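Local coordinates for protein ricin B lectin (PDB 3VSF) that probably hydrolyses beta-1,3-galactans from the chain end as an exo-beta-1,3-galactanase, pairing a glycoside hydrolase family 43 catalytic module with a galactose-binding, ricin-type beta-trefoil module, at residues 52-64 and 68-80. Residues are numbered along the deposited sequence; the frame is centred on the assembly and turned at random.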
loop_
_atom_site.group_PDB
_atom_site.type_symbol
_atom_site.label_atom_id
_atom_site.label_comp_id
_atom_site.label_asym_id
_atom_site.label_seq_id
_atom_site.Cartn_x
_atom_site.Cartn_y
_atom_site.Cartn_z
ATOM N N SER A 52 23.091 -7.344 -6.939
ATOM C CA SER A 52 23.758 -8.351 -7.758
ATOM C C SER A 52 23.220 -8.360 -9.186
ATOM O O SER A 52 23.853 -8.901 -10.093
ATOM C CB SER A 52 23.599 -9.738 -7.133
ATOM O OG SER A 52 24.079 -9.756 -5.799
ATOM N N GLY A 53 22.050 -7.761 -9.378
ATOM C CA GLY A 53 21.415 -7.729 -10.683
ATOM C C GLY A 53 20.427 -8.865 -10.862
ATOM O O GLY A 53 20.001 -9.161 -11.979
ATOM N N ASN A 54 20.062 -9.503 -9.755
ATOM C CA ASN A 54 19.119 -10.615 -9.782
ATOM C C ASN A 54 17.757 -10.250 -9.199
ATOM O O ASN A 54 17.655 -9.406 -8.309
ATOM C CB ASN A 54 19.697 -11.829 -9.051
ATOM C CG ASN A 54 20.754 -12.550 -9.865
ATOM O OD1 ASN A 54 20.522 -13.651 -10.368
ATOM N ND2 ASN A 54 21.919 -11.929 -10.005
ATOM N N VAL A 55 16.715 -10.898 -9.708
ATOM C CA VAL A 55 15.352 -10.643 -9.260
ATOM C C VAL A 55 15.153 -11.005 -7.789
ATOM O O VAL A 55 15.408 -12.136 -7.376
ATOM C CB VAL A 55 14.326 -11.407 -10.121
ATOM C CG1 VAL A 55 14.776 -12.846 -10.339
ATOM C CG2 VAL A 55 12.949 -11.358 -9.479
ATOM N N ILE A 56 14.700 -10.033 -7.004
ATOM C CA ILE A 56 14.405 -10.257 -5.593
ATOM C C ILE A 56 13.204 -11.188 -5.439
ATOM O O ILE A 56 12.165 -10.980 -6.063
ATOM C CB ILE A 56 14.122 -8.929 -4.860
ATOM C CG1 ILE A 56 15.356 -8.024 -4.900
ATOM C CG2 ILE A 56 13.695 -9.189 -3.423
ATOM C CD1 ILE A 56 15.166 -6.694 -4.201
ATOM N N HIS A 57 13.355 -12.216 -4.609
ATOM C CA HIS A 57 12.278 -13.171 -4.363
ATOM C C HIS A 57 11.888 -13.220 -2.889
ATOM O O HIS A 57 12.321 -14.104 -2.151
ATOM C CB HIS A 57 12.664 -14.567 -4.861
ATOM C CG HIS A 57 14.041 -14.997 -4.460
ATOM N ND1 HIS A 57 14.276 -15.894 -3.440
ATOM C CD2 HIS A 57 15.258 -14.654 -4.946
ATOM C CE1 HIS A 57 15.577 -16.084 -3.315
ATOM N NE2 HIS A 57 16.196 -15.342 -4.216
ATOM N N ALA A 58 11.067 -12.263 -2.467
ATOM C CA ALA A 58 10.601 -12.197 -1.085
ATOM C C ALA A 58 9.092 -11.983 -1.032
ATOM O O ALA A 58 8.612 -10.995 -0.475
ATOM C CB ALA A 58 11.326 -11.092 -0.332
ATOM N N HIS A 59 8.351 -12.921 -1.610
ATOM C CA HIS A 59 6.902 -12.813 -1.706
ATOM C C HIS A 59 6.227 -12.951 -0.346
ATOM O O HIS A 59 6.720 -13.661 0.533
ATOM C CB HIS A 59 6.366 -13.861 -2.679
ATOM C CG HIS A 59 7.082 -13.882 -3.994
ATOM N ND1 HIS A 59 7.805 -12.806 -4.462
ATOM C CD2 HIS A 59 7.196 -14.849 -4.934
ATOM C CE1 HIS A 59 8.328 -13.107 -5.637
ATOM N NE2 HIS A 59 7.974 -14.342 -5.946
ATOM N N GLY A 60 5.098 -12.269 -0.179
ATOM C CA GLY A 60 4.380 -12.264 1.084
ATOM C C GLY A 60 5.282 -11.850 2.228
ATOM O O GLY A 60 5.053 -12.213 3.380
ATOM N N GLY A 61 6.311 -11.074 1.905
ATOM C CA GLY A 61 7.339 -10.734 2.869
ATOM C C GLY A 61 6.974 -9.658 3.872
ATOM O O GLY A 61 5.817 -9.255 3.989
ATOM N N GLY A 62 7.983 -9.203 4.607
ATOM C CA GLY A 62 7.827 -8.147 5.589
ATOM C C GLY A 62 9.147 -7.422 5.758
ATOM O O GLY A 62 10.105 -7.703 5.038
ATOM N N MET A 63 9.209 -6.493 6.706
ATOM C CA MET A 63 10.425 -5.714 6.907
ATOM C C MET A 63 10.644 -5.304 8.360
ATOM O O MET A 63 9.691 -5.087 9.110
ATOM C CB MET A 63 10.421 -4.479 6.004
ATOM C CG MET A 63 11.668 -3.617 6.115
ATOM S SD MET A 63 11.763 -2.386 4.805
ATOM C CE MET A 63 11.771 -3.445 3.361
ATOM N N LEU A 64 11.912 -5.199 8.746
ATOM C CA LEU A 64 12.278 -4.801 10.099
ATOM C C LEU A 64 13.407 -3.779 10.070
ATOM O O LEU A 64 14.369 -3.923 9.315
ATOM C CB LEU A 64 12.703 -6.024 10.915
ATOM C CG LEU A 64 13.065 -5.772 12.380
ATOM C CD1 LEU A 64 11.853 -5.280 13.155
ATOM C CD2 LEU A 64 13.631 -7.032 13.012
ATOM N N ASP A 68 21.223 0.225 11.580
ATOM C CA ASP A 68 21.381 1.135 10.452
ATOM C C ASP A 68 20.805 0.549 9.168
ATOM O O ASP A 68 20.945 1.135 8.095
ATOM C CB ASP A 68 22.859 1.473 10.245
ATOM C CG ASP A 68 23.521 1.996 11.506
ATOM O OD1 ASP A 68 22.817 2.595 12.346
ATOM O OD2 ASP A 68 24.747 1.808 11.655
ATOM N N TYR A 69 20.154 -0.605 9.277
ATOM C CA TYR A 69 19.665 -1.308 8.096
ATOM C C TYR A 69 18.182 -1.660 8.156
ATOM O O TYR A 69 17.630 -1.915 9.226
ATOM C CB TYR A 69 20.480 -2.583 7.861
ATOM C CG TYR A 69 21.940 -2.339 7.560
ATOM C CD1 TYR A 69 22.375 -2.135 6.257
ATOM C CD2 TYR A 69 22.885 -2.320 8.577
ATOM C CE1 TYR A 69 23.709 -1.916 5.975
ATOM C CE2 TYR A 69 24.223 -2.101 8.304
ATOM C CZ TYR A 69 24.629 -1.899 7.002
ATOM O OH TYR A 69 25.959 -1.680 6.724
ATOM N N TYR A 70 17.546 -1.666 6.990
ATOM C CA TYR A 70 16.193 -2.183 6.845
ATOM C C TYR A 70 16.276 -3.586 6.259
ATOM O O TYR A 70 16.851 -3.785 5.189
ATOM C CB TYR A 70 15.361 -1.286 5.927
ATOM C CG TYR A 70 14.986 0.050 6.532
ATOM C CD1 TYR A 70 13.812 0.199 7.258
ATOM C CD2 TYR A 70 15.801 1.161 6.370
ATOM C CE1 TYR A 70 13.463 1.417 7.811
ATOM C CE2 TYR A 70 15.461 2.384 6.921
ATOM C CZ TYR A 70 14.291 2.506 7.639
ATOM O OH TYR A 70 13.947 3.722 8.189
ATOM N N TYR A 71 15.709 -4.559 6.963
ATOM C CA TYR A 71 15.767 -5.947 6.519
ATOM C C TYR A 71 14.451 -6.406 5.901
ATOM O O TYR A 71 13.385 -6.258 6.498
ATOM C CB TYR A 71 16.169 -6.866 7.675
ATOM C CG TYR A 71 17.581 -6.635 8.166
ATOM C CD1 TYR A 71 17.836 -5.773 9.224
ATOM C CD2 TYR A 71 18.659 -7.276 7.569
ATOM C CE1 TYR A 71 19.126 -5.556 9.674
ATOM C CE2 TYR A 71 19.951 -7.067 8.013
ATOM C CZ TYR A 71 20.179 -6.206 9.067
ATOM O OH TYR A 71 21.463 -5.993 9.512
ATOM N N TRP A 72 14.539 -6.965 4.699
ATOM C CA TRP A 72 13.365 -7.429 3.973
ATOM C C TRP A 72 13.347 -8.953 3.890
ATOM O O TRP A 72 14.183 -9.558 3.218
ATOM C CB TRP A 72 13.342 -6.821 2.568
ATOM C CG TRP A 72 12.154 -7.221 1.741
ATOM C CD1 TRP A 72 11.061 -7.925 2.155
ATOM C CD2 TRP A 72 11.946 -6.941 0.350
ATOM N NE1 TRP A 72 10.186 -8.100 1.111
ATOM C CE2 TRP A 72 10.706 -7.504 -0.008
ATOM C CE3 TRP A 72 12.688 -6.268 -0.625
ATOM C CZ2 TRP A 72 10.190 -7.415 -1.300
ATOM C CZ3 TRP A 72 12.174 -6.180 -1.906
ATOM C CH2 TRP A 72 10.939 -6.751 -2.232
ATOM N N TYR A 73 12.391 -9.567 4.577
ATOM C CA TYR A 73 12.248 -11.017 4.555
ATOM C C TYR A 73 11.103 -11.421 3.635
ATOM O O TYR A 73 10.211 -10.622 3.358
ATOM C CB TYR A 73 11.999 -11.551 5.965
ATOM C CG TYR A 73 13.024 -11.106 6.984
ATOM C CD1 TYR A 73 14.224 -11.788 7.135
ATOM C CD2 TYR A 73 12.791 -10.005 7.797
ATOM C CE1 TYR A 73 15.163 -11.384 8.066
ATOM C CE2 TYR A 73 13.723 -9.594 8.730
ATOM C CZ TYR A 73 14.907 -10.288 8.860
ATOM O OH TYR A 73 15.838 -9.882 9.789
ATOM N N GLY A 74 11.134 -12.665 3.167
ATOM C CA GLY A 74 10.096 -13.180 2.292
ATOM C C GLY A 74 10.359 -14.617 1.893
ATOM O O GLY A 74 11.455 -15.134 2.107
ATOM N N GLU A 75 9.358 -15.267 1.311
ATOM C CA GLU A 75 9.495 -16.661 0.902
ATOM C C GLU A 75 9.313 -16.833 -0.603
ATOM O O GLU A 75 8.843 -15.926 -1.287
ATOM C CB GLU A 75 8.504 -17.543 1.669
ATOM C CG GLU A 75 7.050 -17.104 1.560
ATOM C CD GLU A 75 6.432 -17.433 0.216
ATOM O OE1 GLU A 75 6.869 -18.418 -0.420
ATOM O OE2 GLU A 75 5.512 -16.703 -0.209
ATOM N N TYR A 76 9.693 -18.002 -1.109
ATOM C CA TYR A 76 9.561 -18.308 -2.529
ATOM C C TYR A 76 9.555 -19.812 -2.768
ATOM O O TYR A 76 10.377 -20.542 -2.212
ATOM C CB TYR A 76 10.688 -17.651 -3.329
ATOM C CG TYR A 76 12.056 -18.244 -3.071
ATOM C CD1 TYR A 76 12.729 -18.948 -4.061
ATOM C CD2 TYR A 76 12.672 -18.102 -1.835
ATOM C CE1 TYR A 76 13.979 -19.490 -3.828
ATOM C CE2 TYR A 76 13.921 -18.643 -1.591
ATOM C CZ TYR A 76 14.571 -19.336 -2.592
ATOM O OH TYR A 76 15.814 -19.876 -2.355
ATOM N N ARG A 77 8.623 -20.270 -3.597
ATOM C CA ARG A 77 8.515 -21.687 -3.930
ATOM C C ARG A 77 9.621 -22.135 -4.884
ATOM O O ARG A 77 10.460 -21.334 -5.293
ATOM C CB ARG A 77 7.142 -21.990 -4.539
ATOM C CG ARG A 77 6.002 -22.067 -3.532
ATOM C CD ARG A 77 5.625 -20.701 -2.971
ATOM N NE ARG A 77 4.305 -20.733 -2.344
ATOM C CZ ARG A 77 3.710 -19.686 -1.783
ATOM N NH1 ARG A 77 4.313 -18.505 -1.764
ATOM N NH2 ARG A 77 2.506 -19.819 -1.242
ATOM N N ASP A 78 9.609 -23.420 -5.232
ATOM C CA ASP A 78 10.584 -23.986 -6.162
ATOM C C ASP A 78 9.907 -24.562 -7.404
ATOM O O ASP A 78 8.909 -24.024 -7.883
ATOM C CB ASP A 78 11.422 -25.070 -5.475
ATOM C CG ASP A 78 10.570 -26.155 -4.840
ATOM O OD1 ASP A 78 11.094 -26.904 -3.988
ATOM O OD2 ASP A 78 9.374 -26.257 -5.187
ATOM N N ASP A 79 10.453 -25.659 -7.922
ATOM C CA ASP A 79 9.882 -26.317 -9.094
ATOM C C ASP A 79 8.580 -27.037 -8.759
ATOM O O ASP A 79 7.694 -27.163 -9.605
ATOM C CB ASP A 79 10.882 -27.300 -9.710
ATOM C CG ASP A 79 12.020 -26.601 -10.428
ATOM O OD1 ASP A 79 11.839 -25.436 -10.841
ATOM O OD2 ASP A 79 13.096 -27.218 -10.579
ATOM N N SER A 80 8.467 -27.512 -7.523
ATOM C CA SER A 80 7.268 -28.219 -7.089
ATOM C C SER A 80 6.322 -27.297 -6.325
ATOM O O SER A 80 5.439 -27.761 -5.605
ATOM C CB SER A 80 7.640 -29.432 -6.231
ATOM O OG SER A 80 8.435 -30.351 -6.964
#
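Both Trp72 and Met63 swing CG opposite the backbone N (chi1 -179° in each), which lays the indole against loop residues 56-58 and lets the thioether, bent at its last torsion, bring CE to 3.8 Å from Trp72 CB. Over one indole face, Ala58 CB sits 3.8 Å from the centroid of the five-membered ring while Ile56 CG2 covers the six-membered ring, both CH-pi contacts; a methyl and a branched chain suit a broad flat surface. Further along, the edge of the His57 ring meets the face of Tyr76, planes at 63°, with ND1 over the ring centre; the Tyr76 hydroxyl is hydrogen-bonded to Glu102.

Strands 61-66 and 69-77 form an antiparallel hairpin, the first two strands of a four-stranded blade of the family 43 beta-propeller. Leu64 and Tyr71 exchange two backbone hydrogen bonds, the one from Tyr71 N to Leu64 O (2.8 Å) almost straight. A beta bulge between His59 and Gly62 accommodates the type II turn from Ala58 to Gly61. Glycine suits Gly60, whose phi is positive, and Gly61 and Gly74, where the backbones crowd together.

Within 68-80, Arg77 NH1 forms a salt bridge to Glu75 OE2 (2.7 Å), and Arg77 also bridges to Glu118 on the next blade. Arg77 thus ties the Glu75 carboxylate to the neighbouring blade, while the contact itself rests on aromatic packing and backbone hydrogen bonds.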